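Local structure of zona occludens toxin N-terminal domain-containing protein (Neisseria meningitidis MC58, 2R2A) at residues 7-12 / 126-131; 42-47 / 87-92; 101-106 / 135-140; 159-164 / 177-182. The protein belongs to the zonular occludens toxin family and, as a P-loop NTPase-like domain of a membrane protein, probably binds a nucleotide. All coordinates share one frame; numbering follows the deposited sequence. Where two conformers were deposited one is given.

Interactions 1, 2 and 4 lie along one mixed sheet, whose central strands run in the order 43-45, 90-93, 125-130, 7-11. Interactions 1 and 2 share a border: F127 N sits 2.8 Å from V91 O, a probable hydrogen bond that joins strand 125-130 to strand 90-93. Interaction 3 sits against the sheet beside interaction 1, where L136 CD1 comes within 3.6 Å of L9 CD1. Interaction 4 forms the far antiparallel margin, its centre about 25 Å from that of interaction 2. G12 of interaction 1 opens a probable P-loop, which I47 of interaction 2 and Y182 of interaction 4 also touch; a sulfate ion lies about 6 Å from the side chain of L129.

Interaction 1. Residues 7-12 / 126-131; sequences ICLITG and IFVLTQ
C8 and F127 meet on one face of the sheet: CB of C8 lies 3.6 Å from CD1 of F127, and SG follows along the same CD1-CE1 side. The sulfur is 4.9 Å from the centroid of the F127 ring, approaching obliquely. Farther along this face I10 and L129 lie side by side and point the same way, CB of I10 against CG of L129. M22 and M25 of helix 18-28 pack on F127.

On the other face L9 does the interlocking. With chi1 at 172° and chi2 at 61°, its CD1 leans to strand 125-130. There this methyl sits over V128 O at 3.6 Å and fills the hollow between two bumps, CG2 of V128 at 3.8 Å and CG2 of T130 at 4.1 Å. The T130 methyl is shared, since CG2 of T11 also presses on it at 3.7 Å. I7 and I126 close the other end as parallel ridges, CG1 against CD1. The threonine hydroxyls turn to other partners, T11 OG1 to H149 and T130 OG1 to Q97.

Beneath the side chains the backbones zip together: I10 N donates to V128 O over 2.9 Å at 166°, and C8 O and I10 O take the amides of V128 and T130. The ladder frays at G12, whose amide makes a weak bond to T130 O and whose carbonyl receives K18 NZ. Two buried parallel strands, one running straight into a glycine-rich turn and helix 18-28, are typical of the central sheet of P-loop NTPases, with G12 opening the probable Walker A motif.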
loop_
_atom_site.group_PDB
_atom_site.type_symbol
_atom_site.label_atom_id
_atom_site.label_comp_id
_atom_site.label_asym_id
_atom_site.label_seq_id
_atom_site.Cartn_x
_atom_site.Cartn_y
_atom_site.Cartn_z
ATOM N N ILE A 7 -3.862 3.226 -7.099
ATOM C CA ILE A 7 -2.936 2.301 -6.452
ATOM C C ILE A 7 -1.533 2.915 -6.450
ATOM O O ILE A 7 -0.986 3.275 -7.494
ATOM C CB ILE A 7 -2.862 0.910 -7.117
ATOM C CG1 ILE A 7 -4.257 0.275 -7.167
ATOM C CG2 ILE A 7 -1.838 0.012 -6.333
ATOM C CD1 ILE A 7 -4.270 -1.111 -7.800
ATOM N N CYS A 8 -0.985 3.008 -5.251
ATOM C CA CYS A 8 0.317 3.610 -5.001
ATOM C C CYS A 8 1.248 2.526 -4.468
ATOM O O CYS A 8 0.893 1.785 -3.528
ATOM C CB CYS A 8 0.170 4.732 -3.971
ATOM S SG CYS A 8 1.758 5.457 -3.458
ATOM N N LEU A 9 2.448 2.463 -5.043
ATOM C CA LEU A 9 3.484 1.509 -4.631
ATOM C C LEU A 9 4.639 2.223 -3.892
ATOM O O LEU A 9 5.131 3.271 -4.359
ATOM C CB LEU A 9 4.003 0.781 -5.862
ATOM C CG LEU A 9 5.221 -0.140 -5.725
ATOM C CD1 LEU A 9 4.968 -1.310 -4.756
ATOM C CD2 LEU A 9 5.633 -0.691 -7.095
ATOM N N ILE A 10 5.065 1.681 -2.750
ATOM C CA ILE A 10 6.212 2.224 -2.067
ATOM C C ILE A 10 7.230 1.079 -1.918
ATOM O O ILE A 10 6.919 0.034 -1.344
ATOM C CB ILE A 10 5.862 2.835 -0.724
ATOM C CG1 ILE A 10 4.869 4.029 -0.844
ATOM C CG2 ILE A 10 7.189 3.299 -0.066
ATOM C CD1 ILE A 10 4.121 4.359 0.512
ATOM N N THR A 11 8.466 1.260 -2.371
ATOM C CA THR A 11 9.461 0.217 -2.273
ATOM C C THR A 11 10.757 0.759 -1.664
ATOM O O THR A 11 10.925 1.997 -1.533
ATOM C CB THR A 11 9.781 -0.460 -3.667
ATOM O OG1 THR A 11 10.215 0.543 -4.624
ATOM C CG2 THR A 11 8.480 -1.149 -4.180
ATOM N N GLY A 12 11.609 -0.172 -1.274
ATOM C CA GLY A 12 12.883 0.150 -0.604
ATOM C C GLY A 12 13.255 -0.960 0.355
ATOM O O GLY A 12 12.422 -1.768 0.758
ATOM N N ILE A 126 -5.520 2.196 -2.659
ATOM C CA ILE A 126 -4.719 1.094 -2.186
ATOM C C ILE A 126 -3.262 1.561 -2.149
ATOM O O ILE A 126 -2.825 2.229 -3.070
ATOM C CB ILE A 126 -4.808 -0.118 -3.167
ATOM C CG1 ILE A 126 -6.257 -0.630 -3.265
ATOM C CG2 ILE A 126 -3.806 -1.231 -2.726
ATOM C CD1 ILE A 126 -6.528 -1.612 -4.453
ATOM N N PHE A 127 -2.557 1.280 -1.055
ATOM C CA PHE A 127 -1.078 1.503 -0.973
ATOM C C PHE A 127 -0.462 0.134 -0.748
ATOM O O PHE A 127 -0.877 -0.576 0.174
ATOM C CB PHE A 127 -0.727 2.388 0.215
ATOM C CG PHE A 127 -1.237 3.786 0.086
ATOM C CD1 PHE A 127 -0.416 4.781 -0.417
ATOM C CD2 PHE A 127 -2.582 4.095 0.409
ATOM C CE1 PHE A 127 -0.896 6.113 -0.581
ATOM C CE2 PHE A 127 -3.072 5.412 0.228
ATOM C CZ PHE A 127 -2.242 6.404 -0.246
ATOM N N VAL A 128 0.571 -0.219 -1.526
ATOM C CA VAL A 128 1.270 -1.475 -1.273
ATOM C C VAL A 128 2.742 -1.146 -1.039
ATOM O O VAL A 128 3.312 -0.338 -1.750
ATOM C CB VAL A 128 1.143 -2.489 -2.453
ATOM C CG1 VAL A 128 -0.239 -3.226 -2.373
ATOM C CG2 VAL A 128 1.349 -1.811 -3.797
ATOM N N LEU A 129 3.292 -1.667 0.051
ATOM C CA LEU A 129 4.696 -1.461 0.392
ATOM C C LEU A 129 5.384 -2.803 0.224
ATOM O O LEU A 129 4.810 -3.878 0.594
ATOM C CB LEU A 129 4.823 -1.019 1.858
ATOM C CG LEU A 129 4.420 0.418 2.213
ATOM C CD1 LEU A 129 2.961 0.610 1.975
ATOM C CD2 LEU A 129 4.777 0.687 3.697
ATOM N N THR A 130 6.592 -2.787 -0.355
ATOM C CA THR A 130 7.280 -4.056 -0.438
ATOM C C THR A 130 8.743 -3.677 -0.627
ATOM O O THR A 130 9.050 -2.486 -0.820
ATOM C CB THR A 130 6.735 -4.983 -1.598
ATOM O OG1 THR A 130 7.435 -6.251 -1.562
ATOM C CG2 THR A 130 6.981 -4.351 -2.970
ATOM N N GLN A 131 9.627 -4.667 -0.600
ATOM C CA GLN A 131 11.030 -4.398 -0.717
ATOM C C GLN A 131 11.469 -4.189 -2.173
ATOM O O GLN A 131 12.487 -3.507 -2.413
ATOM C CB GLN A 131 11.840 -5.561 -0.101
ATOM C CG GLN A 131 11.628 -5.566 1.405
ATOM C CD GLN A 131 12.205 -6.785 2.063
ATOM O OE1 GLN A 131 13.385 -7.014 1.950
ATOM N NE2 GLN A 131 11.351 -7.584 2.746
#

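Interaction 2. Residues 42-47 / 87-92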
loop_
_atom_site.group_PDB
_atom_site.type_symbol
_atom_site.label_atom_id
_atom_site.label_comp_id
_atom_site.label_asym_id
_atom_site.label_seq_id
_atom_site.Cartn_x
_atom_site.Cartn_y
_atom_site.Cartn_z
ATOM N N LYS A 42 -12.520 4.911 6.085
ATOM C CA LYS A 42 -12.106 3.732 6.822
ATOM C C LYS A 42 -10.772 3.240 6.248
ATOM O O LYS A 42 -10.607 3.225 5.029
ATOM C CB LYS A 42 -13.167 2.644 6.676
ATOM C CG LYS A 42 -12.888 1.394 7.456
ATOM C CD LYS A 42 -14.140 0.472 7.481
ATOM C CE LYS A 42 -13.938 -0.667 8.487
ATOM N NZ LYS A 42 -14.974 -1.769 8.414
ATOM N N VAL A 43 -9.832 2.877 7.127
ATOM C CA VAL A 43 -8.493 2.371 6.751
ATOM C C VAL A 43 -8.347 0.877 7.130
ATOM O O VAL A 43 -8.606 0.495 8.267
ATOM C CB VAL A 43 -7.362 3.215 7.411
ATOM C CG1 VAL A 43 -5.943 2.694 7.030
ATOM C CG2 VAL A 43 -7.467 4.702 7.005
ATOM N N PHE A 44 -8.001 0.038 6.160
ATOM C CA PHE A 44 -7.687 -1.376 6.422
ATOM C C PHE A 44 -6.188 -1.507 6.300
ATOM O O PHE A 44 -5.609 -1.041 5.315
ATOM C CB PHE A 44 -8.366 -2.291 5.391
ATOM C CG PHE A 44 -9.888 -2.265 5.459
ATOM C CD1 PHE A 44 -10.630 -1.450 4.609
ATOM C CD2 PHE A 44 -10.554 -3.096 6.352
ATOM C CE1 PHE A 44 -12.040 -1.438 4.668
ATOM C CE2 PHE A 44 -11.965 -3.085 6.436
ATOM C CZ PHE A 44 -12.697 -2.254 5.584
ATOM N N THR A 45 -5.539 -2.113 7.283
ATOM C CA THR A 45 -4.097 -2.294 7.161
ATOM C C THR A 45 -3.605 -3.436 8.001
ATOM O O THR A 45 -4.313 -3.893 8.893
ATOM C CB THR A 45 -3.308 -0.975 7.452
ATOM O OG1 THR A 45 -1.919 -1.128 7.118
ATOM C CG2 THR A 45 -3.464 -0.526 8.908
ATOM N N ASN A 46 -2.400 -3.920 7.683
ATOM C CA ASN A 46 -1.711 -4.919 8.506
ATOM C C ASN A 46 -0.538 -4.284 9.272
ATOM O O ASN A 46 0.214 -4.998 9.929
ATOM C CB ASN A 46 -1.225 -6.126 7.652
ATOM C CG ASN A 46 -0.208 -5.732 6.582
ATOM O OD1 ASN A 46 -0.274 -4.644 6.011
ATOM N ND2 ASN A 46 0.749 -6.634 6.300
ATOM N N ILE A 47 -0.353 -2.959 9.159
ATOM C CA ILE A 47 0.772 -2.303 9.833
ATOM C C ILE A 47 0.585 -2.333 11.348
ATOM O O ILE A 47 -0.437 -1.881 11.834
ATOM C CB ILE A 47 0.973 -0.853 9.377
ATOM C CG1 ILE A 47 1.504 -0.812 7.915
ATOM C CG2 ILE A 47 2.010 -0.153 10.253
ATOM C CD1 ILE A 47 1.367 0.549 7.324
ATOM N N ILE A 87 -17.171 0.616 1.092
ATOM C CA ILE A 87 -16.977 1.426 -0.121
ATOM C C ILE A 87 -16.245 2.727 0.223
ATOM O O ILE A 87 -16.432 3.284 1.307
ATOM C CB ILE A 87 -18.313 1.705 -0.900
ATOM C CG1 ILE A 87 -19.088 2.885 -0.306
ATOM C CG2 ILE A 87 -19.166 0.424 -1.020
ATOM C CD1 ILE A 87 -20.575 2.980 -0.767
ATOM N N GLY A 88 -15.370 3.162 -0.683
ATOM C CA GLY A 88 -14.578 4.370 -0.515
ATOM C C GLY A 88 -13.512 4.263 0.570
ATOM O O GLY A 88 -13.052 5.274 1.098
ATOM N N SER A 89 -13.095 3.045 0.899
ATOM C CA SER A 89 -12.136 2.873 1.990
ATOM C C SER A 89 -10.708 2.942 1.442
ATOM O O SER A 89 -10.507 3.027 0.229
ATOM C CB SER A 89 -12.414 1.567 2.774
ATOM O OG SER A 89 -12.316 0.427 1.946
ATOM N N ILE A 90 -9.744 2.882 2.341
ATOM C CA ILE A 90 -8.328 2.950 1.986
ATOM C C ILE A 90 -7.640 1.675 2.478
ATOM O O ILE A 90 -7.802 1.298 3.639
ATOM C CB ILE A 90 -7.697 4.219 2.674
ATOM C CG1 ILE A 90 -8.349 5.520 2.174
ATOM C CG2 ILE A 90 -6.132 4.246 2.458
ATOM C CD1 ILE A 90 -7.911 6.817 2.913
ATOM N N VAL A 91 -6.827 1.021 1.633
ATOM C CA VAL A 91 -6.240 -0.243 2.054
ATOM C C VAL A 91 -4.729 -0.042 2.003
ATOM O O VAL A 91 -4.248 0.456 1.001
ATOM C CB VAL A 91 -6.644 -1.374 1.077
ATOM C CG1 VAL A 91 -5.898 -2.634 1.392
ATOM C CG2 VAL A 91 -8.198 -1.637 1.100
ATOM N N ILE A 92 -4.004 -0.361 3.077
ATOM C CA ILE A 92 -2.529 -0.207 3.091
ATOM C C ILE A 92 -1.952 -1.571 3.468
ATOM O O ILE A 92 -2.224 -2.086 4.581
ATOM C CB ILE A 92 -2.051 0.852 4.135
ATOM C CG1 ILE A 92 -2.729 2.210 3.836
ATOM C CG2 ILE A 92 -0.503 0.918 4.205
ATOM C CD1 ILE A 92 -2.653 3.250 5.018
#
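The ring of F44 receives S89 at its edge: OG of S89 lies in the ring plane, 3.3 Å from CE1, and CB of S89 is close behind. CG2 of V91 comes to CD1 obliquely at 4.3 Å. Outside the pair, W80 meets the same ring with the planes inclined at about 50°, while the S89 hydroxyl is hydrogen-bonded to N86 O, just before its own segment.

These are neighbouring parallel strands in the central sheet of a P-loop NTPase-like fold. Strand 90-93 is hydrophobic and leads to D94 and E95, a pattern consistent with a Walker B strand. The rungs are short and straight: F44 N donates to I90 O over 2.8 Å, and F44 O in turn takes the amide of I92, while K42 O takes that of I90.

On the opposite face from F44, I92 meets both V43 and I47. Its CD1 reaches back to CG1 of V43 at 3.9 Å, and its CG2 meets CD1 of I47 at 3.7 Å, so V43 and I47 touch separate branches of one side chain. M22 and M26 of helix 18-28 pack on I92.

The flat amide of N46 bonds through OD1 to D94 N, just past the strand. The hydroxyl of T45 is swung far from its own amide (chi1 -171°), where OG1 serves twice: it accepts from I47 N in an ST turn, and donates to I92 O over 2.7 Å from 38° above the carbonyl plane.

Interaction 3. Residues 101-106 / 135-140; sequences PARSAG and LLDQNL
D137 leans its side chain against the backbone of P101. CB touches P101 O at 3.4 Å. From there the chain turns away from the D137 nitrogen (chi1 -162°), which places the carboxylate between the loop and the helix start. OD2 receives a hydrogen bond from a water at 2.7 Å, and that water donates equally closely to P101 O, so it bridges the two segments. The same OD2 has CD of R103 alongside at 3.6 Å. The guanidinium itself goes elsewhere, NH2 bonding to K108 O, and its NE remains 4.8 Å from OD2; the opposite charges probably attract without forming a salt bridge.

OD1 does the other job. It accepts from N139 N over 2.9 Å, on the anti side of the carboxylate and 35° out of its plane, making D137 the N-cap of helix 138-141. L140 of this helix rests on I7, in the central parallel sheet of the P-loop NTPase-like domain.

A second water accepts from both R103 N and Q138 N, tying the loop to the first turn of the helix. Direct backbone pairing comes down to A102 N, which donates to L135 O over 3.0 Å from well above the carbonyl plane, while CB of A102 lies against L136 O.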
loop_
_atom_site.group_PDB
_atom_site.type_symbol
_atom_site.label_atom_id
_atom_site.label_comp_id
_atom_site.label_asym_id
_atom_site.label_seq_id
_atom_site.Cartn_x
_atom_site.Cartn_y
_atom_site.Cartn_z
ATOM N N PRO A 101 1.639 -11.897 -4.634
ATOM C CA PRO A 101 2.988 -12.222 -5.095
ATOM C C PRO A 101 3.039 -12.265 -6.632
ATOM O O PRO A 101 1.991 -12.449 -7.284
ATOM C CB PRO A 101 3.219 -13.656 -4.539
ATOM C CG PRO A 101 1.823 -14.238 -4.414
ATOM C CD PRO A 101 0.962 -13.070 -4.022
ATOM N N ALA A 102 4.245 -12.124 -7.182
ATOM C CA ALA A 102 4.469 -12.450 -8.597
ATOM C C ALA A 102 3.949 -13.895 -8.897
ATOM O O ALA A 102 4.082 -14.803 -8.048
ATOM C CB ALA A 102 5.927 -12.361 -8.898
ATOM N N ARG A 103 3.365 -14.090 -10.088
ATOM C CA ARG A 103 2.844 -15.418 -10.498
ATOM C C ARG A 103 3.415 -15.885 -11.846
ATOM O O ARG A 103 3.916 -15.079 -12.592
ATOM C CB ARG A 103 1.321 -15.350 -10.576
ATOM C CG ARG A 103 0.659 -15.235 -9.225
ATOM C CD ARG A 103 -0.881 -15.157 -9.344
ATOM N NE ARG A 103 -1.493 -16.265 -10.103
ATOM C CZ ARG A 103 -1.779 -17.499 -9.652
ATOM N NH1 ARG A 103 -1.509 -17.895 -8.402
ATOM N NH2 ARG A 103 -2.376 -18.369 -10.474
ATOM N N SER A 104 3.335 -17.193 -12.160
ATOM C CA SER A 104 3.768 -17.702 -13.475
ATOM C C SER A 104 3.035 -17.005 -14.615
ATOM O O SER A 104 1.854 -16.669 -14.478
ATOM C CB SER A 104 3.488 -19.195 -13.582
ATOM O OG SER A 104 4.003 -19.852 -12.447
ATOM N N ALA A 105 3.728 -16.814 -15.745
ATOM C CA ALA A 105 3.136 -16.235 -16.957
ATOM C C ALA A 105 1.961 -17.085 -17.442
ATOM O O ALA A 105 2.056 -18.326 -17.522
ATOM C CB ALA A 105 4.191 -16.123 -18.076
ATOM N N GLY A 106 0.845 -16.425 -17.742
ATOM C CA GLY A 106 -0.303 -17.111 -18.346
ATOM C C GLY A 106 -0.988 -18.149 -17.462
ATOM O O GLY A 106 -1.712 -19.000 -17.953
ATOM N N LEU A 135 8.571 -8.519 -6.633
ATOM C CA LEU A 135 7.980 -9.452 -5.676
ATOM C C LEU A 135 6.478 -9.516 -5.850
ATOM O O LEU A 135 5.852 -10.433 -5.311
ATOM C CB LEU A 135 8.355 -9.060 -4.230
ATOM C CG LEU A 135 9.842 -9.264 -3.850
ATOM C CD1 LEU A 135 10.177 -8.643 -2.444
ATOM C CD2 LEU A 135 10.147 -10.784 -3.834
ATOM N N LEU A 136 5.913 -8.542 -6.597
ATOM C CA LEU A 136 4.466 -8.375 -6.731
ATOM C C LEU A 136 3.951 -8.861 -8.070
ATOM O O LEU A 136 4.666 -8.836 -9.033
ATOM C CB LEU A 136 4.043 -6.905 -6.564
ATOM C CG LEU A 136 4.500 -6.246 -5.266
ATOM C CD1 LEU A 136 4.075 -4.785 -5.241
ATOM C CD2 LEU A 136 3.835 -6.999 -4.112
ATOM N N ASP A 137 2.681 -9.241 -8.080
ATOM C CA ASP A 137 1.944 -9.654 -9.272
ATOM C C ASP A 137 2.071 -8.549 -10.330
ATOM O O ASP A 137 1.832 -7.367 -10.024
ATOM C CB ASP A 137 0.474 -9.860 -8.875
ATOM C CG ASP A 137 -0.299 -10.689 -9.875
ATOM O OD1 ASP A 137 -0.068 -10.512 -11.089
ATOM O OD2 ASP A 137 -1.145 -11.525 -9.441
ATOM N N GLN A 138 2.490 -8.925 -11.542
ATOM C CA GLN A 138 2.524 -8.008 -12.691
ATOM C C GLN A 138 1.167 -7.359 -12.913
ATOM O O GLN A 138 1.082 -6.200 -13.345
ATOM C CB GLN A 138 2.960 -8.751 -13.980
ATOM C CG GLN A 138 4.486 -8.947 -14.077
ATOM C CD GLN A 138 5.002 -9.515 -15.409
ATOM O OE1 GLN A 138 6.212 -9.471 -15.680
ATOM N NE2 GLN A 138 4.099 -10.050 -16.242
ATOM N N ASN A 139 0.102 -8.103 -12.603
ATOM C CA ASN A 139 -1.262 -7.627 -12.821
ATOM C C ASN A 139 -1.630 -6.521 -11.824
ATOM O O ASN A 139 -2.432 -5.640 -12.135
ATOM C CB ASN A 139 -2.247 -8.822 -12.836
ATOM C CG ASN A 139 -2.237 -9.575 -14.179
ATOM O OD1 ASN A 139 -2.216 -8.952 -15.251
ATOM N ND2 ASN A 139 -2.293 -10.908 -14.129
ATOM N N LEU A 140 -0.994 -6.523 -10.653
ATOM C CA LEU A 140 -1.122 -5.406 -9.717
ATOM C C LEU A 140 -0.218 -4.244 -10.150
ATOM O O LEU A 140 -0.631 -3.083 -10.116
ATOM C CB LEU A 140 -0.734 -5.840 -8.285
ATOM C CG LEU A 140 -0.610 -4.840 -7.120
ATOM C CD1 LEU A 140 -1.876 -4.027 -6.898
ATOM C CD2 LEU A 140 -0.250 -5.669 -5.819
HETATM O O HOH W 1 -0.715 -12.547 -6.949
HETATM O O HOH W 2 3.323 -11.683 -11.855
#

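Interaction 4. Residues 159-164 / 177-182; sequences TLLEWK and AFSSIY
A177 lays its methyl over one face of the W163 indole: CB stands 3.8 Å from the centroid of the five-membered ring, 26° off the normal, a CH-pi contact displaced toward the rim. The same methyl also touches CB of L161 at 3.8 Å, roughly at right angles to its contact with the indole. Next along this face, CD2 of L161 presses on OG of S179 at 3.2 Å, and CG2 of T159 also reaches CB of S179. On the opposite face S180 OG lies beside CB of L160, at 3.8 Å.

Behind the side chains, two hydrogen-bonded antiparallel pairs set the spacing. L160 and S180 exchange both bonds, L160 N to S180 O being the shorter at 2.7 Å. E162 and F178 do likewise, but E162 N reaches F178 O at a bent 135°, while F178 N to E162 O over 3.0 Å is nearly straight. Between them L161 and S179 form a non-hydrogen-bonded pair.

The indole is fixed from outside the strands. CG of W163 lies beside the backbone N (chi1 -59°), bringing the ring across to A177, and NE1 donates to M173 O in the connecting loop. The ring of H147 also meets the indole, inclined to it.

This pair is the antiparallel margin added to the parallel core. Strand 158-163 bonds to strand 144-152, which borders 7-11, and 178-181 is one of the sheet's two outermost strands within the chain. Just beyond it Y182 turns back over helix 18-28, touching L20 and K21, and its OH is hydrogen-bonded to G17 O of the probable P-loop.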
loop_
_atom_site.group_PDB
_atom_site.type_symbol
_atom_site.label_atom_id
_atom_site.label_comp_id
_atom_site.label_asym_id
_atom_site.label_seq_id
_atom_site.Cartn_x
_atom_site.Cartn_y
_atom_site.Cartn_z
ATOM N N THR A 159 17.029 9.483 -0.730
ATOM C CA THR A 159 16.319 10.148 -1.812
ATOM C C THR A 159 15.012 9.409 -2.055
ATOM O O THR A 159 14.977 8.145 -2.129
ATOM C CB THR A 159 17.170 10.045 -3.087
ATOM O OG1 THR A 159 18.447 10.631 -2.818
ATOM C CG2 THR A 159 16.506 10.832 -4.263
ATOM N N LEU A 160 13.929 10.169 -2.183
ATOM C CA LEU A 160 12.693 9.607 -2.608
ATOM C C LEU A 160 12.609 9.746 -4.158
ATOM O O LEU A 160 12.661 10.841 -4.671
ATOM C CB LEU A 160 11.580 10.419 -1.952
ATOM C CG LEU A 160 10.231 9.817 -2.182
ATOM C CD1 LEU A 160 10.152 8.574 -1.297
ATOM C CD2 LEU A 160 9.207 10.856 -1.792
ATOM N N LEU A 161 12.508 8.625 -4.856
ATOM C CA LEU A 161 12.344 8.584 -6.319
ATOM C C LEU A 161 10.853 8.414 -6.560
ATOM O O LEU A 161 10.179 7.585 -5.881
ATOM C CB LEU A 161 13.134 7.413 -6.911
ATOM C CG LEU A 161 14.667 7.357 -6.619
ATOM C CD1 LEU A 161 15.254 6.115 -7.270
ATOM C CD2 LEU A 161 15.340 8.593 -7.199
ATOM N N GLU A 162 10.340 9.147 -7.533
ATOM C CA GLU A 162 8.915 9.074 -7.839
ATOM C C GLU A 162 8.663 8.897 -9.345
ATOM O O GLU A 162 9.214 9.642 -10.167
ATOM C CB GLU A 162 8.195 10.338 -7.382
ATOM C CG GLU A 162 6.694 10.204 -7.553
ATOM C CD GLU A 162 5.926 11.493 -7.349
ATOM O OE1 GLU A 162 6.433 12.442 -6.700
ATOM O OE2 GLU A 162 4.784 11.522 -7.849
ATOM N N TRP A 163 7.802 7.934 -9.665
ATOM C CA TRP A 163 7.342 7.734 -11.042
ATOM C C TRP A 163 5.821 7.705 -11.047
ATOM O O TRP A 163 5.199 7.518 -9.995
ATOM C CB TRP A 163 7.843 6.404 -11.615
ATOM C CG TRP A 163 9.349 6.203 -11.663
ATOM C CD1 TRP A 163 10.186 6.436 -12.715
ATOM C CD2 TRP A 163 10.144 5.616 -10.635
ATOM N NE1 TRP A 163 11.477 6.055 -12.402
ATOM C CE2 TRP A 163 11.479 5.554 -11.124
ATOM C CE3 TRP A 163 9.868 5.174 -9.323
ATOM C CZ2 TRP A 163 12.539 5.059 -10.344
ATOM C CZ3 TRP A 163 10.915 4.650 -8.544
ATOM C CH2 TRP A 163 12.244 4.608 -9.070
ATOM N N LYS A 164 5.241 7.836 -12.251
ATOM C CA LYS A 164 3.797 7.790 -12.428
ATOM C C LYS A 164 3.327 6.392 -12.842
ATOM O O LYS A 164 2.127 6.173 -13.093
ATOM C CB LYS A 164 3.371 8.811 -13.508
ATOM C CG LYS A 164 3.671 10.243 -13.165
ATOM C CD LYS A 164 3.007 10.665 -11.875
ATOM C CE LYS A 164 2.697 12.166 -11.882
ATOM N NZ LYS A 164 2.470 12.710 -10.499
ATOM N N ALA A 177 13.008 9.161 -12.883
ATOM C CA ALA A 177 12.243 9.545 -11.676
ATOM C C ALA A 177 12.368 11.035 -11.386
ATOM O O ALA A 177 13.318 11.693 -11.812
ATOM C CB ALA A 177 12.748 8.741 -10.474
ATOM N N PHE A 178 11.424 11.548 -10.606
ATOM C CA PHE A 178 11.568 12.819 -9.977
ATOM C C PHE A 178 12.172 12.490 -8.601
ATOM O O PHE A 178 11.595 11.719 -7.838
ATOM C CB PHE A 178 10.207 13.488 -9.808
ATOM C CG PHE A 178 9.733 14.270 -11.014
ATOM C CD1 PHE A 178 10.099 13.904 -12.338
ATOM C CD2 PHE A 178 8.891 15.347 -10.843
ATOM C CE1 PHE A 178 9.640 14.640 -13.445
ATOM C CE2 PHE A 178 8.431 16.078 -11.934
ATOM C CZ PHE A 178 8.831 15.739 -13.236
ATOM N N SER A 179 13.294 13.128 -8.286
ATOM C CA SER A 179 14.045 12.839 -7.079
ATOM C C SER A 179 13.807 13.995 -6.119
ATOM O O SER A 179 13.947 15.177 -6.524
ATOM C CB SER A 179 15.547 12.835 -7.442
ATOM O OG SER A 179 15.921 11.597 -8.027
ATOM N N SER A 180 13.494 13.656 -4.865
ATOM C CA SER A 180 13.434 14.646 -3.786
ATOM C C SER A 180 14.052 14.091 -2.512
ATOM O O SER A 180 14.227 12.876 -2.332
ATOM C CB SER A 180 11.991 15.124 -3.535
ATOM O OG SER A 180 11.160 14.022 -3.221
ATOM N N ILE A 181 14.440 15.004 -1.631
ATOM C CA ILE A 181 15.014 14.576 -0.368
ATOM C C ILE A 181 13.930 13.822 0.438
ATOM O O ILE A 181 12.792 14.221 0.456
ATOM C CB ILE A 181 15.560 15.799 0.404
ATOM C CG1 ILE A 181 16.386 15.343 1.603
ATOM C CG2 ILE A 181 14.440 16.792 0.737
ATOM C CD1 ILE A 181 17.624 14.573 1.174
ATOM N N TYR A 182 14.317 12.738 1.098
ATOM C CA TYR A 182 13.367 11.969 1.923
ATOM C C TYR A 182 12.964 12.834 3.118
ATOM O O TYR A 182 13.830 13.405 3.768
ATOM C CB TYR A 182 14.061 10.689 2.367
ATOM C CG TYR A 182 13.281 9.829 3.331
ATOM C CD1 TYR A 182 12.347 8.912 2.860
ATOM C CD2 TYR A 182 13.496 9.939 4.720
ATOM C CE1 TYR A 182 11.635 8.123 3.751
ATOM C CE2 TYR A 182 12.787 9.133 5.624
ATOM C CZ TYR A 182 11.846 8.248 5.109
ATOM O OH TYR A 182 11.164 7.449 5.988
#